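Local atomic coordinates of Non-structural polyprotein (Sindbis virus, PDB entry 4GUA), a protein that carries the nsP2 cysteine protease and a zinc-binding part of nsP3, and probably cuts the alphavirus polyprotein into its separate replication proteins. Residues Val291-Pro296 and Met305-Arg310; Leu224-Ile229 and Thr264-Ser269; Gln174-Ser179 and Gly341-Tyr346. All blocks are in the same frame, centred on the assembly; numbering follows the deposited sequence.

Contact 1 (Val291-Pro296 and Met305-Arg310); sequences VSAARP and MYLIFR
S292 and A294 face I308 and Y306 as the two hydrogen-bonded pairs of an antiparallel ladder, and four backbone bonds tie them. The S292 N to I308 O bond measures 2.9 Å, and the return bond, from I308 N to S292 O, 3.0 Å. V291-F309 and A293-L307 are the non-hydrogen-bonded pairs. CB of Y306 lies 3.7 Å from A294 O. With CG beside the backbone N (chi1 -72°), the ring leans toward the end of the opposing strand, where P296 crosses it at about a right angle. P296 CD meets the ring edge, 3.4 Å from Y306 CD2 and 4.0 Å from CE2; the hydroxyl at the tip is hydrogen-bonded to N228. On the other face of the sheet, V291 CG2 sits over the F309 ring, 4.0 Å from the ring centroid, in a CH-pi contact. In M305, CG stands opposite the backbone N (chi1 -173°) and the bend at chi2 brings SD to 3.6 Å from A294 O. This hairpin ends the sheet: strand 305-312 runs between strand 263-269 and the outermost strand 288-294. Helices 275-286 and 323-333 cover the face of V291, A293, L307 and F309, while the Y306 ring packs against F171 on the reverse.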
loop_
_atom_site.group_PDB
_atom_site.type_symbol
_atom_site.label_atom_id
_atom_site.label_comp_id
_atom_site.label_asym_id
_atom_site.label_seq_id
_atom_site.Cartn_x
_atom_site.Cartn_y
_atom_site.Cartn_z
ATOM N N VAL A 291 -1.488 0.948 11.083
ATOM C CA VAL A 291 -1.797 -0.429 10.745
ATOM C C VAL A 291 -0.505 -1.238 10.687
ATOM O O VAL A 291 0.493 -0.799 10.112
ATOM C CB VAL A 291 -2.595 -0.544 9.421
ATOM C CG1 VAL A 291 -1.927 0.240 8.315
ATOM C CG2 VAL A 291 -2.762 -2.002 9.022
ATOM N N SER A 292 -0.547 -2.421 11.295
ATOM C CA SER A 292 0.584 -3.333 11.350
ATOM C C SER A 292 0.062 -4.736 11.078
ATOM O O SER A 292 -1.061 -4.896 10.605
ATOM C CB SER A 292 1.267 -3.278 12.714
ATOM O OG SER A 292 2.534 -3.923 12.670
ATOM N N ALA A 293 0.899 -5.741 11.316
ATOM C CA ALA A 293 0.528 -7.134 11.089
ATOM C C ALA A 293 1.189 -8.043 12.110
ATOM O O ALA A 293 2.161 -7.667 12.771
ATOM C CB ALA A 293 0.926 -7.561 9.691
ATOM N N ALA A 294 0.643 -9.243 12.247
ATOM C CA ALA A 294 1.161 -10.213 13.194
ATOM C C ALA A 294 0.823 -11.614 12.718
ATOM O O ALA A 294 -0.202 -11.826 12.070
ATOM C CB ALA A 294 0.567 -9.971 14.562
ATOM N N ARG A 295 1.689 -12.570 13.033
ATOM C CA ARG A 295 1.380 -13.969 12.798
ATOM C C ARG A 295 1.602 -14.691 14.121
ATOM O O ARG A 295 2.634 -15.308 14.336
ATOM C CB ARG A 295 2.198 -14.556 11.627
ATOM C CG ARG A 295 1.906 -16.035 11.364
ATOM C CD ARG A 295 2.291 -16.532 9.970
ATOM N NE ARG A 295 3.697 -16.351 9.641
ATOM C CZ ARG A 295 4.661 -17.224 9.926
ATOM N NH1 ARG A 295 4.382 -18.353 10.570
ATOM N NH2 ARG A 295 5.918 -16.966 9.576
ATOM N N PRO A 296 0.603 -14.612 15.016
ATOM C CA PRO A 296 0.716 -15.214 16.342
ATOM C C PRO A 296 0.640 -16.722 16.262
ATOM O O PRO A 296 0.477 -17.269 15.176
ATOM C CB PRO A 296 -0.506 -14.667 17.093
ATOM C CG PRO A 296 -1.339 -13.925 16.091
ATOM C CD PRO A 296 -0.772 -14.168 14.735
ATOM N N MET A 305 -2.148 -14.382 8.144
ATOM C CA MET A 305 -1.580 -13.150 8.671
ATOM C C MET A 305 -2.718 -12.313 9.228
ATOM O O MET A 305 -3.655 -11.995 8.506
ATOM C CB MET A 305 -0.890 -12.384 7.543
ATOM C CG MET A 305 -0.108 -11.161 7.975
ATOM S SD MET A 305 1.396 -11.595 8.866
ATOM C CE MET A 305 2.335 -12.442 7.594
ATOM N N TYR A 306 -2.651 -11.951 10.499
ATOM C CA TYR A 306 -3.637 -11.036 11.052
ATOM C C TYR A 306 -3.192 -9.604 10.811
ATOM O O TYR A 306 -2.072 -9.234 11.153
ATOM C CB TYR A 306 -3.845 -11.266 12.544
ATOM C CG TYR A 306 -4.587 -12.538 12.911
ATOM C CD1 TYR A 306 -5.967 -12.630 12.792
ATOM C CD2 TYR A 306 -3.900 -13.637 13.409
ATOM C CE1 TYR A 306 -6.641 -13.798 13.145
ATOM C CE2 TYR A 306 -4.558 -14.801 13.763
ATOM C CZ TYR A 306 -5.925 -14.883 13.633
ATOM O OH TYR A 306 -6.558 -16.058 13.999
ATOM N N LEU A 307 -4.060 -8.830 10.165
ATOM C CA LEU A 307 -3.890 -7.388 10.015
ATOM C C LEU A 307 -4.490 -6.621 11.194
ATOM O O LEU A 307 -5.628 -6.850 11.593
ATOM C CB LEU A 307 -4.553 -6.917 8.723
ATOM C CG LEU A 307 -4.042 -7.560 7.432
ATOM C CD1 LEU A 307 -4.886 -7.113 6.248
ATOM C CD2 LEU A 307 -2.574 -7.236 7.202
ATOM N N ILE A 308 -3.706 -5.709 11.752
ATOM C CA ILE A 308 -4.131 -4.910 12.892
ATOM C C ILE A 308 -4.264 -3.426 12.534
ATOM O O ILE A 308 -3.276 -2.733 12.349
ATOM C CB ILE A 308 -3.107 -5.078 14.030
ATOM C CG1 ILE A 308 -2.962 -6.566 14.361
ATOM C CG2 ILE A 308 -3.526 -4.293 15.260
ATOM C CD1 ILE A 308 -1.797 -6.897 15.250
ATOM N N PHE A 309 -5.500 -2.951 12.436
ATOM C CA PHE A 309 -5.790 -1.538 12.209
ATOM C C PHE A 309 -6.101 -0.866 13.551
ATOM O O PHE A 309 -7.032 -1.271 14.243
ATOM C CB PHE A 309 -6.997 -1.402 11.270
ATOM C CG PHE A 309 -6.825 -2.108 9.953
ATOM C CD1 PHE A 309 -7.100 -3.458 9.832
ATOM C CD2 PHE A 309 -6.395 -1.421 8.830
ATOM C CE1 PHE A 309 -6.938 -4.116 8.612
ATOM C CE2 PHE A 309 -6.234 -2.072 7.608
ATOM C CZ PHE A 309 -6.507 -3.419 7.504
ATOM N N ARG A 310 -5.339 0.166 13.913
ATOM C CA ARG A 310 -5.446 0.761 15.247
ATOM C C ARG A 310 -6.021 2.176 15.228
ATOM O O ARG A 310 -5.565 3.025 14.456
ATOM C CB ARG A 310 -4.067 0.828 15.902
ATOM C CG ARG A 310 -3.446 -0.503 16.244
ATOM C CD ARG A 310 -2.100 -0.301 16.928
ATOM N NE ARG A 310 -1.373 -1.555 17.063
ATOM C CZ ARG A 310 -1.669 -2.491 17.956
ATOM N NH1 ARG A 310 -2.683 -2.316 18.798
ATOM N NH2 ARG A 310 -0.959 -3.606 18.013
#

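Contact 2 (Leu224-Ile229 and Thr264-Ser269); sequences LVFINI and TLVVKS
The F226 ring turns its edge to V266: CB of V266 lies in the ring plane, and CG1 reaches F226 CD1 at 3.4 Å. The two residues share a face of the sheet as a bridged pair, and chi1 of F226 (177°) turns the ring so that its CD1 edge meets V266 CG1. I188 also touches this phenylalanine, and the Y306 ring meets it with the two planes about 30° apart. The other flat group, the N228 amide, is gripped at both ends, OD1 by Y306 and ND2 by S184. K268 reaches the same corner, its chain bent at chi3, and NZ makes weak hydrogen bonds to N228 OD1 and N228 O, each 3.3 Å long. E304 forms the salt bridge with that ammonium.

Between these side chains the backbones run parallel. V225 N bonds to T264 O at 3.0 Å, V266 N to V225 O at 2.9 Å, and I227 N to V266 O and K268 N to I227 O continue the ladder. L224 lies alongside T264, with CD1 of L224 3.6 Å from T264 CG2. On the opposite face, V225 CG1 meets L265 CD1 at 3.8 Å and I227 packs on L265 and V267; helix 237-257 packs on I227, L265 and V267, as expected for a beta-alpha-beta crossover in the methyltransferase-like sheet of nsP2. The chemistry thus changes along the strands. Apolar and aromatic side chains fill the middle; the C-terminal end, where N228 and K268 are also buried, gathers a lysine, a carboxylate, an amide and a phenol, and the nearby E304 would probably help keep K268 charged.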
loop_
_atom_site.group_PDB
_atom_site.type_symbol
_atom_site.label_atom_id
_atom_site.label_comp_id
_atom_site.label_asym_id
_atom_site.label_seq_id
_atom_site.Cartn_x
_atom_site.Cartn_y
_atom_site.Cartn_z
ATOM N N LEU A 224 -12.921 -3.288 20.252
ATOM C CA LEU A 224 -12.156 -4.280 19.521
ATOM C C LEU A 224 -13.066 -5.224 18.757
ATOM O O LEU A 224 -13.986 -5.822 19.323
ATOM C CB LEU A 224 -11.260 -5.085 20.460
ATOM C CG LEU A 224 -10.390 -6.130 19.751
ATOM C CD1 LEU A 224 -9.427 -5.459 18.772
ATOM C CD2 LEU A 224 -9.622 -6.987 20.753
ATOM N N VAL A 225 -12.816 -5.331 17.459
ATOM C CA VAL A 225 -13.490 -6.318 16.626
ATOM C C VAL A 225 -12.448 -7.274 16.070
ATOM O O VAL A 225 -11.412 -6.840 15.600
ATOM C CB VAL A 225 -14.239 -5.665 15.450
ATOM C CG1 VAL A 225 -14.871 -6.732 14.567
ATOM C CG2 VAL A 225 -15.287 -4.693 15.963
ATOM N N PHE A 226 -12.729 -8.570 16.119
ATOM C CA PHE A 226 -11.772 -9.587 15.715
ATOM C C PHE A 226 -12.460 -10.506 14.701
ATOM O O PHE A 226 -13.347 -11.283 15.053
ATOM C CB PHE A 226 -11.317 -10.361 16.960
ATOM C CG PHE A 226 -10.375 -11.488 16.671
ATOM C CD1 PHE A 226 -9.081 -11.240 16.245
ATOM C CD2 PHE A 226 -10.779 -12.804 16.838
ATOM C CE1 PHE A 226 -8.209 -12.283 15.977
ATOM C CE2 PHE A 226 -9.912 -13.850 16.569
ATOM C CZ PHE A 226 -8.626 -13.590 16.139
ATOM N N ILE A 227 -12.052 -10.404 13.439
ATOM C CA ILE A 227 -12.594 -11.226 12.370
ATOM C C ILE A 227 -11.656 -12.401 12.170
ATOM O O ILE A 227 -10.529 -12.229 11.722
ATOM C CB ILE A 227 -12.678 -10.444 11.032
ATOM C CG1 ILE A 227 -13.286 -9.054 11.230
ATOM C CG2 ILE A 227 -13.444 -11.245 9.993
ATOM C CD1 ILE A 227 -14.670 -9.084 11.798
ATOM N N ASN A 228 -12.120 -13.589 12.527
ATOM C CA ASN A 228 -11.313 -14.800 12.451
ATOM C C ASN A 228 -11.588 -15.665 11.222
ATOM O O ASN A 228 -11.083 -16.784 11.129
ATOM C CB ASN A 228 -11.487 -15.618 13.729
ATOM C CG ASN A 228 -10.318 -16.533 13.996
ATOM O OD1 ASN A 228 -9.222 -16.332 13.476
ATOM N ND2 ASN A 228 -10.546 -17.550 14.816
ATOM N N ILE A 229 -12.419 -15.168 10.308
ATOM C CA ILE A 229 -12.856 -15.947 9.150
ATOM C C ILE A 229 -11.755 -16.110 8.100
ATOM O O ILE A 229 -11.181 -15.128 7.611
ATOM C CB ILE A 229 -14.054 -15.287 8.463
ATOM C CG1 ILE A 229 -15.220 -15.104 9.438
ATOM C CG2 ILE A 229 -14.495 -16.129 7.290
ATOM C CD1 ILE A 229 -15.819 -16.395 9.949
ATOM N N THR A 264 -10.116 -0.601 17.473
ATOM C CA THR A 264 -9.152 -1.437 16.773
ATOM C C THR A 264 -9.833 -2.622 16.099
ATOM O O THR A 264 -10.699 -3.278 16.684
ATOM C CB THR A 264 -8.068 -1.942 17.743
ATOM O OG1 THR A 264 -7.186 -0.861 18.070
ATOM C CG2 THR A 264 -7.259 -3.086 17.129
ATOM N N LEU A 265 -9.444 -2.872 14.853
ATOM C CA LEU A 265 -9.949 -3.993 14.074
ATOM C C LEU A 265 -8.826 -4.957 13.730
ATOM O O LEU A 265 -7.886 -4.596 13.049
ATOM C CB LEU A 265 -10.582 -3.476 12.786
ATOM C CG LEU A 265 -10.985 -4.533 11.759
ATOM C CD1 LEU A 265 -12.140 -5.377 12.252
ATOM C CD2 LEU A 265 -11.353 -3.848 10.471
ATOM N N VAL A 266 -8.912 -6.179 14.232
ATOM C CA VAL A 266 -7.992 -7.242 13.859
ATOM C C VAL A 266 -8.720 -8.151 12.880
ATOM O O VAL A 266 -9.806 -8.606 13.176
ATOM C CB VAL A 266 -7.569 -8.050 15.106
ATOM C CG1 VAL A 266 -6.729 -9.269 14.720
ATOM C CG2 VAL A 266 -6.817 -7.159 16.086
ATOM N N VAL A 267 -8.159 -8.377 11.697
ATOM C CA VAL A 267 -8.841 -9.190 10.690
ATOM C C VAL A 267 -7.886 -10.161 10.015
ATOM O O VAL A 267 -6.829 -9.772 9.526
ATOM C CB VAL A 267 -9.531 -8.313 9.609
ATOM C CG1 VAL A 267 -8.599 -7.217 9.122
ATOM C CG2 VAL A 267 -10.011 -9.171 8.444
ATOM N N LYS A 268 -8.272 -11.428 9.969
ATOM C CA LYS A 268 -7.416 -12.449 9.385
ATOM C C LYS A 268 -7.274 -12.262 7.866
ATOM O O LYS A 268 -8.255 -12.041 7.146
ATOM C CB LYS A 268 -7.968 -13.840 9.703
ATOM C CG LYS A 268 -7.309 -14.944 8.898
ATOM C CD LYS A 268 -7.862 -16.315 9.238
ATOM C CE LYS A 268 -7.494 -16.751 10.647
ATOM N NZ LYS A 268 -8.030 -18.109 10.943
ATOM N N SER A 269 -6.035 -12.353 7.392
ATOM C CA SER A 269 -5.738 -12.254 5.973
ATOM C C SER A 269 -4.582 -13.167 5.618
ATOM O O SER A 269 -3.942 -13.751 6.479
ATOM C CB SER A 269 -5.365 -10.823 5.580
ATOM O OG SER A 269 -4.011 -10.534 5.905
#

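Contact 3 (Gln174-Ser179 and Gly341-Tyr346); sequences QFKHHS and GAAPSY
Q174 and F175 close on G341, and the buried part of this contact is the meeting of F175 with that glycine. The carbonyl oxygen G341 O lies 4.1 Å from F175 CE1, obliquely to the ring, and at the same distance from Q174 CB. It is held by R310, which donates a hydrogen bond from NH2. F175 is anchored in its own domain: its ring meets F171 edge-to-face and rests on V266 and I308. G341 is poorly ordered, so the distances around it are to be taken with caution. The Q174 chain bends at chi2 (-103°), carrying its amide past the glycine until NE2 is 3.3 Å from A342 N. Both are donors, so this is mere proximity, and no hydrogen bond joins the two segments anywhere.

Around this buried pair the contact opens to solvent. Q174 and A343 are partly exposed, and A342 stands exposed, its CB 4.1 Å from Q174 NE2. K176, also exposed, lays its CE against A343 CB at 3.9 Å, an aliphatic touch made by a chain whose tip is charged. A bound sulfate, probably from the crystallisation liquor, lies about 5 Å from the K176 side chain.

Two irregular loops thus meet where domains are linked. The loop of 174-179 leads into strand 179-183 of the methyltransferase-like domain, and that of 341-346 into strand 346-349 of the macro domain. The sequence GAAPSY is consistent with the nsP2/nsP3 junction, uncut in this precursor.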
loop_
_atom_site.group_PDB
_atom_site.type_symbol
_atom_site.label_atom_id
_atom_site.label_comp_id
_atom_site.label_asym_id
_atom_site.label_seq_id
_atom_site.Cartn_x
_atom_site.Cartn_y
_atom_site.Cartn_z
ATOM N N GLN A 174 -3.173 -9.343 23.972
ATOM C CA GLN A 174 -2.279 -8.276 23.544
ATOM C C GLN A 174 -3.048 -7.001 23.219
ATOM O O GLN A 174 -2.455 -5.976 22.884
ATOM C CB GLN A 174 -1.438 -8.706 22.346
ATOM C CG GLN A 174 -0.458 -9.807 22.669
ATOM C CD GLN A 174 0.946 -9.259 22.813
ATOM O OE1 GLN A 174 1.469 -9.151 23.925
ATOM N NE2 GLN A 174 1.553 -8.874 21.693
ATOM N N PHE A 175 -4.371 -7.072 23.286
ATOM C CA PHE A 175 -5.190 -5.891 23.071
ATOM C C PHE A 175 -5.833 -5.509 24.397
ATOM O O PHE A 175 -6.256 -6.368 25.163
ATOM C CB PHE A 175 -6.211 -6.152 21.966
ATOM C CG PHE A 175 -5.575 -6.576 20.683
ATOM C CD1 PHE A 175 -5.066 -5.638 19.807
ATOM C CD2 PHE A 175 -5.435 -7.915 20.376
ATOM C CE1 PHE A 175 -4.452 -6.030 18.632
ATOM C CE2 PHE A 175 -4.826 -8.311 19.202
ATOM C CZ PHE A 175 -4.334 -7.366 18.331
ATOM N N LYS A 176 -5.883 -4.208 24.655
ATOM C CA LYS A 176 -6.134 -3.682 25.992
ATOM C C LYS A 176 -7.626 -3.622 26.321
ATOM O O LYS A 176 -8.012 -3.337 27.450
ATOM C CB LYS A 176 -5.505 -2.285 26.149
ATOM C CG LYS A 176 -5.099 -1.565 24.848
ATOM C CD LYS A 176 -3.839 -2.151 24.162
ATOM C CE LYS A 176 -3.551 -1.482 22.811
ATOM N NZ LYS A 176 -4.685 -1.546 21.825
ATOM N N HIS A 177 -8.460 -3.918 25.332
ATOM C CA HIS A 177 -9.906 -3.781 25.460
ATOM C C HIS A 177 -10.568 -5.026 26.057
ATOM O O HIS A 177 -10.236 -6.153 25.687
ATOM C CB HIS A 177 -10.496 -3.471 24.089
ATOM C CG HIS A 177 -9.714 -2.452 23.322
ATOM N ND1 HIS A 177 -9.823 -1.098 23.554
ATOM C CD2 HIS A 177 -8.791 -2.593 22.342
ATOM C CE1 HIS A 177 -9.014 -0.447 22.738
ATOM N NE2 HIS A 177 -8.374 -1.331 21.993
ATOM N N HIS A 178 -11.482 -4.820 27.002
ATOM C CA HIS A 178 -12.118 -5.938 27.695
ATOM C C HIS A 178 -13.210 -6.624 26.876
ATOM O O HIS A 178 -13.236 -7.854 26.782
ATOM C CB HIS A 178 -12.716 -5.481 29.029
ATOM C CG HIS A 178 -13.397 -6.582 29.782
ATOM N ND1 HIS A 178 -12.734 -7.716 30.203
ATOM C CD2 HIS A 178 -14.687 -6.737 30.163
ATOM C CE1 HIS A 178 -13.583 -8.516 30.822
ATOM N NE2 HIS A 178 -14.775 -7.947 30.810
ATOM N N SER A 179 -14.114 -5.839 26.297
ATOM C CA SER A 179 -15.251 -6.402 25.574
ATOM C C SER A 179 -14.973 -6.446 24.071
ATOM O O SER A 179 -14.711 -5.417 23.448
ATOM C CB SER A 179 -16.516 -5.595 25.863
ATOM O OG SER A 179 -17.663 -6.250 25.349
ATOM N N GLY A 341 1.114 -8.041 18.325
ATOM C CA GLY A 341 0.222 -6.893 18.420
ATOM C C GLY A 341 0.314 -5.983 19.636
ATOM O O GLY A 341 -0.702 -5.401 20.028
ATOM N N ALA A 342 1.483 -5.873 20.266
ATOM C CA ALA A 342 1.675 -4.814 21.255
ATOM C C ALA A 342 1.754 -3.486 20.488
ATOM O O ALA A 342 2.287 -3.427 19.372
ATOM C CB ALA A 342 2.922 -5.046 22.064
ATOM N N ALA A 343 1.249 -2.423 21.103
ATOM C CA ALA A 343 1.021 -1.155 20.413
ATOM C C ALA A 343 2.109 -0.125 20.653
ATOM O O ALA A 343 2.351 0.259 21.797
ATOM C CB ALA A 343 -0.322 -0.583 20.814
ATOM N N PRO A 344 2.784 0.320 19.578
ATOM C CA PRO A 344 3.874 1.282 19.774
ATOM C C PRO A 344 3.384 2.560 20.447
ATOM O O PRO A 344 2.210 2.915 20.315
ATOM C CB PRO A 344 4.349 1.582 18.344
ATOM C CG PRO A 344 3.787 0.497 17.497
ATOM C CD PRO A 344 2.514 0.082 18.150
ATOM N N SER A 345 4.281 3.238 21.159
ATOM C CA SER A 345 3.928 4.460 21.871
ATOM C C SER A 345 5.029 5.518 21.818
ATOM O O SER A 345 6.194 5.219 21.556
ATOM C CB SER A 345 3.604 4.129 23.324
ATOM O OG SER A 345 4.651 3.379 23.905
ATOM N N TYR A 346 4.636 6.761 22.073
ATOM C CA TYR A 346 5.572 7.867 22.171
ATOM C C TYR A 346 5.758 8.261 23.636
ATOM O O TYR A 346 4.835 8.155 24.440
ATOM C CB TYR A 346 5.051 9.067 21.381
ATOM C CG TYR A 346 5.000 8.873 19.878
ATOM C CD1 TYR A 346 3.894 8.299 19.266
ATOM C CD2 TYR A 346 6.055 9.292 19.065
ATOM C CE1 TYR A 346 3.845 8.134 17.888
ATOM C CE2 TYR A 346 6.013 9.132 17.689
ATOM C CZ TYR A 346 4.908 8.554 17.107
ATOM O OH TYR A 346 4.861 8.394 15.742
#

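How the contacts relate
Contacts 1 and 2 are core ladders of one sheet, antiparallel and parallel respectively; their centres are about 9 Å apart, and the backbone pairing of strand 305-312 with strand 263-269 joins them. Contact 3 is partly buried, made by loops without any hydrogen bond of its own, and its segments enclose the other two along the chain. It leans on both, with F175 and R310 bridging it to the sheet. Backbone bonding and mostly apolar side chains hold the two ladders, whereas contact 3 brings together loops that include the exposed K176 and A342 and a poorly ordered G341.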